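Local structure of CRISPR protein (Archaeoglobus fulgidus, 4MJK) at residues A[176-188]-A[219-231]. The protein probably serves as the Cas5 subunit of a type I-A CRISPR Cascade, the complex that carries guide RNA in antiviral defence. Residues are numbered along the deposited sequence; the frame is centred on the assembly and turned at random.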
ATOM      1  N   THR A 176       2.671 -28.695   8.377  1.00 16.08           N
ATOM      2  CA  THR A 176       3.381 -27.425   8.178  1.00 16.04           C
ATOM      3  C   THR A 176       2.381 -26.309   7.973  1.00 13.15           C
ATOM      4  O   THR A 176       1.299 -26.531   7.433  1.00 14.97           O
ATOM      5  CB  THR A 176       4.401 -27.462   6.990  1.00 16.97           C
ATOM      6  OG1 THR A 176       5.146 -26.232   6.943  1.00 13.02           O
ATOM      7  CG2 THR A 176       3.702 -27.663   5.646  1.00 14.93           C
ATOM      8  N   ASP A 177       2.723 -25.122   8.454  1.00 12.88           N
ATOM      9  CA  ASP A 177       1.942 -23.936   8.151  1.00 14.05           C
ATOM     10  C   ASP A 177       2.797 -22.923   7.383  1.00 11.38           C
ATOM     11  O   ASP A 177       2.418 -21.765   7.246  1.00 12.38           O
ATOM     12  CB  ASP A 177       1.289 -23.332   9.411  1.00 15.01           C
ATOM     13  CG  ASP A 177       2.278 -23.014  10.503  1.00 16.93           C
ATOM     14  OD1 ASP A 177       3.482 -22.957  10.240  1.00 17.69           O
ATOM     15  OD2 ASP A 177       1.845 -22.788  11.649  1.00 26.92           O
ATOM     16  N   TYR A 178       3.936 -23.387   6.864  1.00 11.59           N
ATOM     17  CA  TYR A 178       4.765 -22.584   5.955  1.00 11.21           C
ATOM     18  C   TYR A 178       4.595 -22.987   4.502  1.00 11.49           C
ATOM     19  O   TYR A 178       4.326 -24.157   4.203  1.00  9.97           O
ATOM     20  CB  TYR A 178       6.237 -22.757   6.291  1.00 11.40           C
ATOM     21  CG  TYR A 178       6.675 -22.051   7.541  1.00 10.93           C
ATOM     22  CD1 TYR A 178       6.624 -22.695   8.770  1.00 10.82           C
ATOM     23  CD2 TYR A 178       7.165 -20.755   7.487  1.00 10.27           C
ATOM     24  CE1 TYR A 178       7.040 -22.068   9.931  1.00 13.19           C
ATOM     25  CE2 TYR A 178       7.578 -20.106   8.640  1.00 13.36           C
ATOM     26  CZ  TYR A 178       7.521 -20.779   9.858  1.00 12.95           C
ATOM     27  OH  TYR A 178       7.930 -20.160  11.002  1.00 16.91           O
ATOM     28  N   SER A 179       4.808 -22.031   3.599  1.00  9.55           N
ATOM     29  CA  SER A 179       4.853 -22.332   2.179  1.00  9.32           C
ATOM     30  C   SER A 179       5.884 -23.428   1.923  1.00  9.87           C
ATOM     31  O   SER A 179       6.815 -23.620   2.713  1.00 11.29           O
ATOM     32  CB  SER A 179       5.202 -21.063   1.376  1.00  9.86           C
ATOM     33  OG  SER A 179       6.546 -20.654   1.635  1.00  8.94           O
ATOM     34  N   PHE A 180       5.729 -24.154   0.819  1.00 10.42           N
ATOM     35  CA  PHE A 180       6.690 -25.185   0.479  1.00 10.32           C
ATOM     36  C   PHE A 180       6.737 -25.440  -1.015  1.00 11.54           C
ATOM     37  O   PHE A 180       5.749 -25.252  -1.715  1.00 11.02           O
ATOM     38  CB  PHE A 180       6.356 -26.483   1.210  1.00 11.69           C
ATOM     39  CG  PHE A 180       4.950 -26.976   0.970  1.00 13.25           C
ATOM     40  CD1 PHE A 180       3.899 -26.544   1.780  1.00 10.46           C
ATOM     41  CD2 PHE A 180       4.680 -27.882  -0.058  1.00 12.75           C
ATOM     42  CE1 PHE A 180       2.615 -27.000   1.578  1.00 11.14           C
ATOM     43  CE2 PHE A 180       3.387 -28.351  -0.267  1.00 10.78           C
ATOM     44  CZ  PHE A 180       2.357 -27.902   0.547  1.00 14.72           C
ATOM     45  N   PRO A 181       7.890 -25.898  -1.508  1.00 13.17           N
ATOM     46  CA  PRO A 181       7.968 -26.224  -2.934  1.00 13.04           C
ATOM     47  C   PRO A 181       7.134 -27.470  -3.229  1.00 15.76           C
ATOM     48  O   PRO A 181       7.160 -28.450  -2.482  1.00 17.73           O
ATOM     49  CB  PRO A 181       9.464 -26.473  -3.161  1.00 17.39           C
ATOM     50  CG  PRO A 181       9.991 -26.877  -1.825  1.00 16.91           C
ATOM     51  CD  PRO A 181       9.136 -26.206  -0.777  1.00 15.59           C
ATOM     52  N   ALA A 182       6.377 -27.422  -4.311  1.00 14.98           N
ATOM     53  CA  ALA A 182       5.472 -28.511  -4.650  1.00 16.55           C
ATOM     54  C   ALA A 182       5.998 -29.253  -5.874  1.00 18.49           C
ATOM     55  O   ALA A 182       5.471 -29.107  -6.967  1.00 23.98           O
ATOM     56  CB  ALA A 182       4.064 -27.962  -4.923  1.00 17.65           C
ATOM     57  N   GLU A 183       7.051 -30.032  -5.700  1.00 21.12           N
ATOM     58  CA  GLU A 183       7.619 -30.782  -6.819  1.00 23.12           C
ATOM     59  C   GLU A 183       7.566 -32.267  -6.480  1.00 23.72           C
ATOM     60  O   GLU A 183       7.193 -32.640  -5.372  1.00 23.64           O
ATOM     61  CB  GLU A 183       9.056 -30.332  -7.097  1.00 23.92           C
ATOM     62  CG  GLU A 183       9.203 -28.833  -7.395  1.00 25.78           C
ATOM     63  CD  GLU A 183       8.608 -28.416  -8.743  1.00 32.33           C
ATOM     64  OE1 GLU A 183       8.206 -29.302  -9.540  1.00 30.41           O
ATOM     65  OE2 GLU A 183       8.540 -27.192  -9.009  1.00 28.97           O
ATOM     66  N   ASP A 184       7.935 -33.123  -7.422  1.00 24.58           N
ATOM     67  CA  ASP A 184       7.832 -34.559  -7.177  1.00 27.85           C
ATOM     68  C   ASP A 184       8.668 -34.932  -5.966  1.00 25.93           C
ATOM     69  O   ASP A 184       9.833 -34.544  -5.859  1.00 25.39           O
ATOM     70  CB  ASP A 184       8.258 -35.368  -8.404  1.00 30.78           C
ATOM     71  CG  ASP A 184       7.493 -36.675  -8.530  1.00 36.12           C
ATOM     72  OD1 ASP A 184       7.411 -37.422  -7.534  1.00 36.55           O
ATOM     73  OD2 ASP A 184       6.954 -36.948  -9.623  1.00 40.92           O
ATOM     74  N   GLY A 185       8.059 -35.675  -5.044  1.00 24.66           N
ATOM     75  CA  GLY A 185       8.705 -36.003  -3.785  1.00 24.28           C
ATOM     76  C   GLY A 185       8.003 -35.307  -2.637  1.00 23.20           C
ATOM     77  O   GLY A 185       8.151 -35.680  -1.466  1.00 23.23           O
ATOM     78  N   VAL A 186       7.225 -34.286  -2.976  1.00 19.13           N
ATOM     79  CA  VAL A 186       6.451 -33.566  -1.985  1.00 18.88           C
ATOM     80  C   VAL A 186       4.989 -33.731  -2.337  1.00 20.65           C
ATOM     81  O   VAL A 186       4.585 -33.390  -3.443  1.00 25.45           O
ATOM     82  CB  VAL A 186       6.822 -32.066  -1.960  1.00 19.85           C
ATOM     83  CG1 VAL A 186       5.925 -31.310  -0.978  1.00 17.57           C
ATOM     84  CG2 VAL A 186       8.290 -31.886  -1.598  1.00 16.66           C
ATOM     85  N   GLU A 187       4.199 -34.282  -1.419  1.00 15.62           N
ATOM     86  CA  GLU A 187       2.781 -34.489  -1.690  1.00 17.45           C
ATOM     87  C   GLU A 187       1.888 -33.914  -0.599  1.00 16.88           C
ATOM     88  O   GLU A 187       1.977 -34.319   0.562  1.00 14.83           O
ATOM     89  CB  GLU A 187       2.481 -35.980  -1.843  1.00 19.10           C
ATOM     90  CG  GLU A 187       1.029 -36.265  -2.138  1.00 19.28           C
ATOM     91  CD  GLU A 187       0.754 -37.749  -2.393  1.00 23.90           C
ATOM     92  OE1 GLU A 187       1.035 -38.247  -3.507  1.00 28.31           O
ATOM     93  OE2 GLU A 187       0.247 -38.415  -1.476  1.00 23.86           O
ATOM     94  N   LEU A 188       1.020 -32.984  -0.983  1.00 16.46           N
ATOM     95  CA  LEU A 188       0.035 -32.437  -0.056  1.00 17.49           C
ATOM     96  C   LEU A 188      -1.083 -33.460   0.165  1.00 15.86           C
ATOM     97  O   LEU A 188      -1.990 -33.571  -0.649  1.00 17.45           O
ATOM     98  CB  LEU A 188      -0.533 -31.116  -0.602  1.00 15.96           C
ATOM     99  CG  LEU A 188      -0.958 -30.079   0.445  1.00 21.27           C
ATOM    100  CD1 LEU A 188      -1.301 -28.730  -0.217  1.00 20.23           C
ATOM    101  CD2 LEU A 188      -2.124 -30.609   1.305  1.00 18.17           C
ATOM    102  N   TYR A 219      14.891 -33.258  -8.929  1.00 44.84           N
ATOM    103  CA  TYR A 219      13.564 -32.694  -9.120  1.00 41.74           C
ATOM    104  C   TYR A 219      13.549 -31.233  -8.724  1.00 43.38           C
ATOM    105  O   TYR A 219      12.720 -30.461  -9.199  1.00 47.24           O
ATOM    106  CB  TYR A 219      12.509 -33.482  -8.338  1.00 38.96           C
ATOM    107  CG  TYR A 219      12.090 -34.757  -9.037  1.00 38.01           C
ATOM    108  CD1 TYR A 219      11.151 -34.731 -10.061  1.00 37.47           C
ATOM    109  CD2 TYR A 219      12.643 -35.982  -8.684  1.00 38.20           C
ATOM    110  CE1 TYR A 219      10.768 -35.887 -10.712  1.00 37.54           C
ATOM    111  CE2 TYR A 219      12.266 -37.149  -9.334  1.00 39.23           C
ATOM    112  CZ  TYR A 219      11.324 -37.093 -10.344  1.00 39.77           C
ATOM    113  OH  TYR A 219      10.943 -38.245 -10.999  1.00 37.43           O
ATOM    114  N   ILE A 220      14.472 -30.858  -7.847  1.00 43.99           N
ATOM    115  CA  ILE A 220      14.677 -29.452  -7.524  1.00 45.65           C
ATOM    116  C   ILE A 220      15.932 -28.988  -8.251  1.00 46.92           C
ATOM    117  O   ILE A 220      16.172 -27.788  -8.396  1.00 45.64           O
ATOM    118  CB  ILE A 220      14.842 -29.229  -6.014  1.00 40.71           C
ATOM    119  CG1 ILE A 220      14.517 -27.775  -5.664  1.00 39.09           C
ATOM    120  CG2 ILE A 220      16.246 -29.611  -5.568  1.00 42.61           C
ATOM    121  CD1 ILE A 220      13.096 -27.358  -6.037  1.00 37.86           C
ATOM    122  N   SER A 221      16.705 -29.974  -8.711  1.00 51.90           N
ATOM    123  CA  SER A 221      17.925 -29.774  -9.496  1.00 50.06           C
ATOM    124  C   SER A 221      18.415 -28.341  -9.499  1.00 48.54           C
ATOM    125  O   SER A 221      18.667 -27.740  -8.451  1.00 47.99           O
ATOM    126  CB  SER A 221      17.703 -30.218 -10.949  1.00 50.91           C
ATOM    127  OG  SER A 221      18.107 -31.563 -11.158  1.00 52.92           O
ATOM    128  N   GLY A 222      18.561 -27.823 -10.711  1.00 45.04           N
ATOM    129  CA  GLY A 222      18.846 -26.427 -10.950  1.00 43.46           C
ATOM    130  C   GLY A 222      17.942 -26.008 -12.089  1.00 42.67           C
ATOM    131  O   GLY A 222      18.407 -25.545 -13.130  1.00 46.14           O
ATOM    132  N   LYS A 223      16.640 -26.213 -11.908  1.00 41.40           N
ATOM    133  CA  LYS A 223      15.658 -25.705 -12.855  1.00 37.76           C
ATOM    134  C   LYS A 223      15.496 -24.218 -12.585  1.00 30.83           C
ATOM    135  O   LYS A 223      15.926 -23.731 -11.538  1.00 29.96           O
ATOM    136  CB  LYS A 223      14.330 -26.445 -12.716  1.00 35.28           C
ATOM    137  CG  LYS A 223      13.827 -26.551 -11.295  1.00 37.88           C
ATOM    138  CD  LYS A 223      13.037 -27.840 -11.101  1.00 44.48           C
ATOM    139  CE  LYS A 223      11.755 -27.600 -10.306  1.00 39.95           C
ATOM    140  NZ  LYS A 223      10.672 -27.005 -11.145  1.00 35.21           N
ATOM    141  N   LYS A 224      14.917 -23.489 -13.535  1.00 27.80           N
ATOM    142  CA  LYS A 224      14.862 -22.033 -13.422  1.00 29.06           C
ATOM    143  C   LYS A 224      13.705 -21.553 -12.548  1.00 19.62           C
ATOM    144  O   LYS A 224      13.833 -20.561 -11.845  1.00 20.17           O
ATOM    145  CB  LYS A 224      14.797 -21.366 -14.802  1.00 31.13           C
ATOM    146  CG  LYS A 224      15.840 -21.867 -15.804  1.00 37.42           C
ATOM    147  CD  LYS A 224      17.097 -22.401 -15.121  1.00 39.55           C
ATOM    148  CE  LYS A 224      17.862 -21.318 -14.363  1.00 42.86           C
ATOM    149  NZ  LYS A 224      18.885 -21.930 -13.457  1.00 43.99           N
ATOM    150  N   ALA A 225      12.583 -22.258 -12.614  1.00 21.09           N
ATOM    151  CA  ALA A 225      11.385 -21.905 -11.851  1.00 19.00           C
ATOM    152  C   ALA A 225      10.946 -23.039 -10.921  1.00 19.65           C
ATOM    153  O   ALA A 225      11.189 -24.205 -11.205  1.00 21.00           O
ATOM    154  CB  ALA A 225      10.261 -21.560 -12.791  1.00 19.21           C
ATOM    155  N   VAL A 226      10.258 -22.693  -9.831  1.00 16.34           N
ATOM    156  CA  VAL A 226       9.770 -23.688  -8.888  1.00 14.88           C
ATOM    157  C   VAL A 226       8.312 -23.380  -8.513  1.00 14.91           C
ATOM    158  O   VAL A 226       7.941 -22.223  -8.329  1.00 13.91           O
ATOM    159  CB  VAL A 226      10.644 -23.723  -7.603  1.00 17.61           C
ATOM    160  CG1 VAL A 226      10.680 -22.351  -6.937  1.00 16.44           C
ATOM    161  CG2 VAL A 226      10.127 -24.751  -6.628  1.00 18.76           C
ATOM    162  N   LEU A 227       7.496 -24.418  -8.419  1.00 13.15           N
ATOM    163  CA  LEU A 227       6.112 -24.284  -7.998  1.00 14.67           C
ATOM    164  C   LEU A 227       6.030 -24.396  -6.477  1.00 13.41           C
ATOM    165  O   LEU A 227       6.575 -25.339  -5.913  1.00 15.46           O
ATOM    166  CB  LEU A 227       5.280 -25.393  -8.643  1.00 15.82           C
ATOM    167  CG  LEU A 227       3.812 -25.446  -8.207  1.00 16.33           C
ATOM    168  CD1 LEU A 227       3.062 -24.208  -8.657  1.00 14.89           C
ATOM    169  CD2 LEU A 227       3.140 -26.718  -8.724  1.00 17.98           C
ATOM    170  N   TYR A 228       5.376 -23.428  -5.820  1.00 10.72           N
ATOM    171  CA  TYR A 228       5.185 -23.462  -4.365  1.00 10.80           C
ATOM    172  C   TYR A 228       3.712 -23.525  -4.025  1.00 11.00           C
ATOM    173  O   TYR A 228       2.884 -22.958  -4.745  1.00 10.35           O
ATOM    174  CB  TYR A 228       5.722 -22.176  -3.712  1.00 11.35           C
ATOM    175  CG  TYR A 228       7.098 -22.278  -3.098  1.00 11.51           C
ATOM    176  CD1 TYR A 228       8.206 -22.504  -3.881  1.00 13.27           C
ATOM    177  CD2 TYR A 228       7.280 -22.136  -1.719  1.00 12.18           C
ATOM    178  CE1 TYR A 228       9.476 -22.589  -3.327  1.00 11.67           C
ATOM    179  CE2 TYR A 228       8.544 -22.207  -1.152  1.00 14.98           C
ATOM    180  CZ  TYR A 228       9.640 -22.437  -1.964  1.00 15.82           C
ATOM    181  OH  TYR A 228      10.909 -22.524  -1.409  1.00 17.55           O
ATOM    182  N   ARG A 229       3.390 -24.173  -2.910  1.00  9.91           N
ATOM    183  CA  ARG A 229       2.090 -23.993  -2.284  1.00 10.80           C
ATOM    184  C   ARG A 229       2.302 -22.922  -1.218  1.00 11.28           C
ATOM    185  O   ARG A 229       3.334 -22.914  -0.557  1.00 11.27           O
ATOM    186  CB  ARG A 229       1.578 -25.290  -1.654  1.00 10.78           C
ATOM    187  CG  ARG A 229       1.362 -26.416  -2.652  1.00 16.65           C
ATOM    188  CD  ARG A 229       0.358 -26.059  -3.759  1.00 15.76           C
ATOM    189  NE  ARG A 229      -0.997 -25.747  -3.290  1.00 17.59           N
ATOM    190  CZ  ARG A 229      -1.995 -26.630  -3.214  1.00 19.65           C
ATOM    191  NH1 ARG A 229      -1.797 -27.901  -3.552  1.00 19.18           N
ATOM    192  NH2 ARG A 229      -3.196 -26.249  -2.801  1.00 17.46           N
ATOM    193  N   ILE A 230       1.353 -21.997  -1.094  1.00  8.96           N
ATOM    194  CA  ILE A 230       1.505 -20.854  -0.193  1.00  8.92           C
ATOM    195  C   ILE A 230       0.242 -20.700   0.632  1.00 10.12           C
ATOM    196  O   ILE A 230      -0.872 -20.824   0.104  1.00 11.94           O
ATOM    197  CB  ILE A 230       1.769 -19.525  -0.972  1.00  9.86           C
ATOM    198  CG1 ILE A 230       0.728 -19.333  -2.079  1.00 10.86           C
ATOM    199  CG2 ILE A 230       3.178 -19.538  -1.590  1.00 10.01           C
ATOM    200  CD1 ILE A 230       0.767 -17.976  -2.780  1.00 11.46           C
ATOM    201  N   PRO A 231       0.397 -20.426   1.932  1.00  8.93           N
ATOM    202  CA  PRO A 231      -0.801 -20.274   2.759  1.00 10.92           C
ATOM    203  C   PRO A 231      -1.379 -18.859   2.653  1.00 13.41           C
ATOM    204  O   PRO A 231      -0.627 -17.876   2.554  1.00 12.54           O
ATOM    205  CB  PRO A 231      -0.276 -20.526   4.168  1.00 11.85           C
ATOM    206  CG  PRO A 231       1.141 -19.984   4.128  1.00  9.70           C
ATOM    207  CD  PRO A 231       1.640 -20.293   2.717  1.00  9.22           C
TER
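Phe180 and Arg229 form a hydrogen-bonded antiparallel pair where the short strand 180-181 runs along one edge of strand 225-231, whose other edge is taken by strand 196-202. Phe180 N reaches Arg229 O at 3.0 Å and Arg229 N returns to Phe180 O; two residues on, past the non-hydrogen-bonded pair Pro181-Tyr228, Ala182 N gives a nearly straight bond (177°) to Leu227 O. Beyond the strand the pattern continues through a side chain: Glu183, bent at chi2 (-70°), turns its carboxylate back so that OE2 takes the next backbone N-H, Leu227 N, at 3.0 Å. Lys223 NZ adds a salt bridge to that same oxygen, with a weak hydrogen bond, and also donates to Ala225 O. On one face of the sheet Arg229 CB makes a CH-pi contact over the Phe180 ring, 3.8 Å from the ring centroid; the Arg229 guanidinium, whose NH2 bonds to Trp196 O, has Leu188 CD1 over one face. At the neighbouring pair the Tyr228 ring lies flat against the Phe180-Pro181 peptide, with Pro181 N above its centre, while its hydroxyl bonds to Ile69 O. With Tyr228 cut back to an alanine, this peptide face would probably be bared, Pro181 CD would lose the ring it leans on, and Ile69 O its hydroxyl partner. Past the type II turn from Glu183 to Val186 the chain enters strand 186-193 of another sheet, so the arrangement is a short antiparallel edge strand joining two small sheets of this Cas5-family fold.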